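Local atomic coordinates of 4-amino-4-deoxy-L-arabinose transferase or related glycosyltransferases of PMT family (Cupriavidus metallidurans, PDB entry 5EZM), a protein that probably transfers 4-amino-4-deoxy-L-arabinose from a polyprenyl phosphate carrier to lipid A, as a membrane-embedded, zinc-binding glycosyltransferase of the GT-C fold. Residues V47-R52 / A110-A115. Numbering follows the deposited sequence.
Sequences VSLDMR and ARLAVA. With MPG ([(Z)-octadec-9-enyl] (2R)-2,3-bis(oxidanyl)propanoate), chain B; MPG ([(Z)-octadec-9-enyl] (2R)-2,3-bis(oxidanyl)propanoate), chain C.
Leu49 and Arg111 come closest in backbone, their CA atoms 6.6 Å apart, where the loop leaving helix 31-47 passes the N-cap residue of helix 112-133. The Arg111 side chain spans this gap, its N-H groups on adjacent nitrogens suiting it to a carbonyl where the chain leaves the helix. NE and NH2 grip the single atom Leu49 O side-on, which holds the guanidinium's orientation; the NE bond, 3.0 Å to that oxygen, lies in the carbonyl plane on a lone pair, although the oxygen sits 17° out of the guanidinium plane. NH2 also points at Arg52 O, but at 2.4 Å the modelled distance is too short to trust. Arg52 NH2 lies over one face of this group, near Arg111 NH1; both are donors and not bonded, the two planes 44° apart. Glu59, in a salt bridge with Arg111 and a weak, long ion pair with Arg52, probably offsets the paired positive charge. Arg52, bent at chi3 (-60°), brings NH2 to His156 O; a leucine here would probably leave that carbonyl without its donor and uncover one face of Arg111. Leu49 supplies the apolar half: CD1 meets Ala115 CB at 3.7 Å, whose small methyl leaves room for the leucine, while CD2 rests on Arg111 CB. A buried arginine gripping a backbone carbonyl side-on thus ties two transmembrane helices of this GT-C domain, while Asp50 and Met51 meet bound MPG lipids.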
ATOM      1  N   VAL A  47      13.524   5.925  -8.005  1.00 64.45           N
ATOM      2  CA  VAL A  47      13.178   6.931  -9.008  1.00 62.84           C
ATOM      3  C   VAL A  47      11.695   6.847  -9.356  1.00 63.26           C
ATOM      4  O   VAL A  47      10.985   7.861  -9.376  1.00 64.42           O
ATOM      5  CB  VAL A  47      14.065   6.777 -10.256  1.00 59.87           C
ATOM      6  CG1 VAL A  47      13.510   7.605 -11.411  1.00 59.75           C
ATOM      7  CG2 VAL A  47      15.496   7.187  -9.938  1.00 57.66           C
ATOM      8  N   SER A  48      11.199   5.630  -9.599  1.00 62.39           N
ATOM      9  CA  SER A  48       9.790   5.442  -9.929  1.00 62.42           C
ATOM     10  C   SER A  48       8.856   5.955  -8.839  1.00 63.38           C
ATOM     11  O   SER A  48       7.667   6.163  -9.107  1.00 64.48           O
ATOM     12  CB  SER A  48       9.507   3.965 -10.203  1.00 62.54           C
ATOM     13  OG  SER A  48       9.942   3.157  -9.124  1.00 63.26           O
ATOM     14  N   LEU A  49       9.362   6.162  -7.620  1.00 61.44           N
ATOM     15  CA  LEU A  49       8.524   6.729  -6.571  1.00 59.30           C
ATOM     16  C   LEU A  49       8.073   8.145  -6.910  1.00 61.45           C
ATOM     17  O   LEU A  49       6.951   8.535  -6.568  1.00 60.91           O
ATOM     18  CB  LEU A  49       9.272   6.731  -5.240  1.00 57.74           C
ATOM     19  CG  LEU A  49       9.495   5.392  -4.542  1.00 56.68           C
ATOM     20  CD1 LEU A  49      10.280   5.609  -3.260  1.00 55.35           C
ATOM     21  CD2 LEU A  49       8.168   4.712  -4.256  1.00 55.53           C
ATOM     22  N   ASP A  50       8.920   8.923  -7.581  1.00 63.93           N
ATOM     23  CA  ASP A  50       8.689  10.350  -7.782  1.00 65.90           C
ATOM     24  C   ASP A  50       8.280  10.664  -9.216  1.00 66.33           C
ATOM     25  O   ASP A  50       8.689  11.677  -9.786  1.00 67.11           O
ATOM     26  CB  ASP A  50       9.929  11.153  -7.403  1.00 70.50           C
ATOM     27  CG  ASP A  50       9.625  12.618  -7.164  1.00 76.23           C
ATOM     28  OD1 ASP A  50       8.539  12.927  -6.626  1.00 77.70           O
ATOM     29  OD2 ASP A  50      10.476  13.462  -7.516  1.00 79.95           O
ATOM     30  N   MET A  51       7.466   9.800  -9.822  1.00 66.78           N
ATOM     31  CA  MET A  51       7.062  10.005 -11.207  1.00 66.87           C
ATOM     32  C   MET A  51       5.552   9.932 -11.401  1.00 66.21           C
ATOM     33  O   MET A  51       5.085   9.907 -12.546  1.00 68.91           O
ATOM     34  CB  MET A  51       7.776   9.000 -12.119  1.00 65.23           C
ATOM     35  CG  MET A  51       9.287   9.197 -12.121  1.00 65.38           C
ATOM     36  SD  MET A  51      10.132   8.570 -13.581  1.00 68.08           S
ATOM     37  CE  MET A  51      10.313   6.845 -13.166  1.00 67.75           C
ATOM     38  N   ARG A  52       4.778   9.917 -10.320  1.00 61.96           N
ATOM     39  CA  ARG A  52       3.327   9.963 -10.404  1.00 59.58           C
ATOM     40  C   ARG A  52       2.802  10.947  -9.371  1.00 59.92           C
ATOM     41  O   ARG A  52       3.352  11.053  -8.271  1.00 62.65           O
ATOM     42  CB  ARG A  52       2.695   8.585 -10.164  1.00 57.64           C
ATOM     43  CG  ARG A  52       3.189   7.480 -11.081  1.00 57.53           C
ATOM     44  CD  ARG A  52       2.499   6.157 -10.768  1.00 58.54           C
ATOM     45  NE  ARG A  52       2.735   5.716  -9.396  1.00 60.90           N
ATOM     46  CZ  ARG A  52       1.861   5.845  -8.401  1.00 63.31           C
ATOM     47  NH1 ARG A  52       0.677   6.403  -8.622  1.00 64.00           N
ATOM     48  NH2 ARG A  52       2.167   5.416  -7.183  1.00 63.61           N
ATOM     49  N   ALA A 110       6.312  10.937   0.406  1.00 55.68           N
ATOM     50  CA  ALA A 110       5.057  10.407   0.920  1.00 56.54           C
ATOM     51  C   ALA A 110       4.911   8.913   0.664  1.00 56.68           C
ATOM     52  O   ALA A 110       4.114   8.256   1.343  1.00 55.57           O
ATOM     53  CB  ALA A 110       3.884  11.165   0.300  1.00 57.00           C
ATOM     54  N   ARG A 111       5.656   8.367  -0.296  1.00 57.04           N
ATOM     55  CA  ARG A 111       5.636   6.944  -0.604  1.00 55.59           C
ATOM     56  C   ARG A 111       6.828   6.208  -0.015  1.00 57.12           C
ATOM     57  O   ARG A 111       7.087   5.063  -0.393  1.00 59.36           O
ATOM     58  CB  ARG A 111       5.585   6.730  -2.118  1.00 54.59           C
ATOM     59  CG  ARG A 111       4.270   7.177  -2.751  1.00 55.67           C
ATOM     60  CD  ARG A 111       4.151   6.729  -4.193  1.00 53.82           C
ATOM     61  NE  ARG A 111       4.458   7.801  -5.129  1.00 55.23           N
ATOM     62  CZ  ARG A 111       3.551   8.441  -5.862  1.00 54.90           C
ATOM     63  NH1 ARG A 111       2.269   8.114  -5.770  1.00 51.73           N
ATOM     64  NH2 ARG A 111       3.928   9.404  -6.691  1.00 56.61           N
ATOM     65  N   LEU A 112       7.555   6.837   0.911  1.00 56.91           N
ATOM     66  CA  LEU A 112       8.808   6.260   1.383  1.00 58.87           C
ATOM     67  C   LEU A 112       8.563   5.071   2.308  1.00 61.26           C
ATOM     68  O   LEU A 112       9.289   4.069   2.249  1.00 61.70           O
ATOM     69  CB  LEU A 112       9.633   7.338   2.083  1.00 59.08           C
ATOM     70  CG  LEU A 112      11.139   7.102   2.140  1.00 62.83           C
ATOM     71  CD1 LEU A 112      11.708   7.021   0.733  1.00 62.88           C
ATOM     72  CD2 LEU A 112      11.815   8.207   2.934  1.00 65.65           C
ATOM     73  N   ALA A 113       7.541   5.162   3.165  1.00 61.44           N
ATOM     74  CA  ALA A 113       7.254   4.081   4.101  1.00 60.30           C
ATOM     75  C   ALA A 113       6.936   2.782   3.370  1.00 60.52           C
ATOM     76  O   ALA A 113       7.398   1.707   3.770  1.00 62.30           O
ATOM     77  CB  ALA A 113       6.098   4.477   5.018  1.00 59.77           C
ATOM     78  N   VAL A 114       6.157   2.860   2.289  1.00 58.35           N
ATOM     79  CA  VAL A 114       5.781   1.636   1.589  1.00 57.48           C
ATOM     80  C   VAL A 114       6.953   1.082   0.787  1.00 58.47           C
ATOM     81  O   VAL A 114       7.096  -0.141   0.656  1.00 59.66           O
ATOM     82  CB  VAL A 114       4.540   1.877   0.709  1.00 53.24           C
ATOM     83  CG1 VAL A 114       3.350   2.221   1.580  1.00 51.25           C
ATOM     84  CG2 VAL A 114       4.791   2.983  -0.294  1.00 51.96           C
ATOM     85  N   ALA A 115       7.814   1.949   0.249  1.00 56.59           N
ATOM     86  CA  ALA A 115       8.973   1.459  -0.491  1.00 56.19           C
ATOM     87  C   ALA A 115       9.941   0.743   0.439  1.00 58.55           C
ATOM     88  O   ALA A 115      10.402  -0.370   0.142  1.00 62.38           O
ATOM     89  CB  ALA A 115       9.671   2.612  -1.212  1.00 54.60           C
TER
HETATM   90  C2  MPG B 641      13.315  11.181  -8.566  1.00 80.07           C
HETATM   91  C3  MPG B 641      13.909  11.283  -7.167  1.00 77.99           C
HETATM   92  C4  MPG B 641      13.942   9.947  -6.442  1.00 75.58           C
HETATM   93  C5  MPG B 641      14.382  10.114  -4.980  1.00 75.47           C
HETATM   94  C6  MPG B 641      14.877   8.808  -4.337  1.00 74.87           C
HETATM   95  C7  MPG B 641      15.406   9.041  -2.907  1.00 73.24           C
HETATM   96  C8  MPG B 641      15.893   7.739  -2.227  1.00 72.41           C
HETATM   97  C9  MPG B 641      16.057   7.899  -0.697  1.00 72.29           C
HETATM   98  C10 MPG B 641      16.273   6.538   0.020  1.00 73.47           C
HETATM   99  C11 MPG B 641      16.127   6.644   1.554  1.00 75.27           C
HETATM  100  C12 MPG B 641      16.528   5.321   2.292  1.00 74.87           C
HETATM  101  C1  MPG B 641      13.166  12.549  -9.240  1.00 80.55           C
HETATM  102  C2  MPG C 622      11.010   2.529 -16.950  1.00 77.73           C
HETATM  103  C3  MPG C 622      11.259   2.955 -15.508  1.00 77.37           C
HETATM  104  C4  MPG C 622      11.906   4.329 -15.411  1.00 76.30           C
HETATM  105  C5  MPG C 622      12.828   4.441 -14.187  1.00 76.15           C
HETATM  106  C6  MPG C 622      13.957   5.462 -14.395  1.00 76.77           C
HETATM  107  C1  MPG C 622      11.411   1.071 -17.202  1.00 77.09           C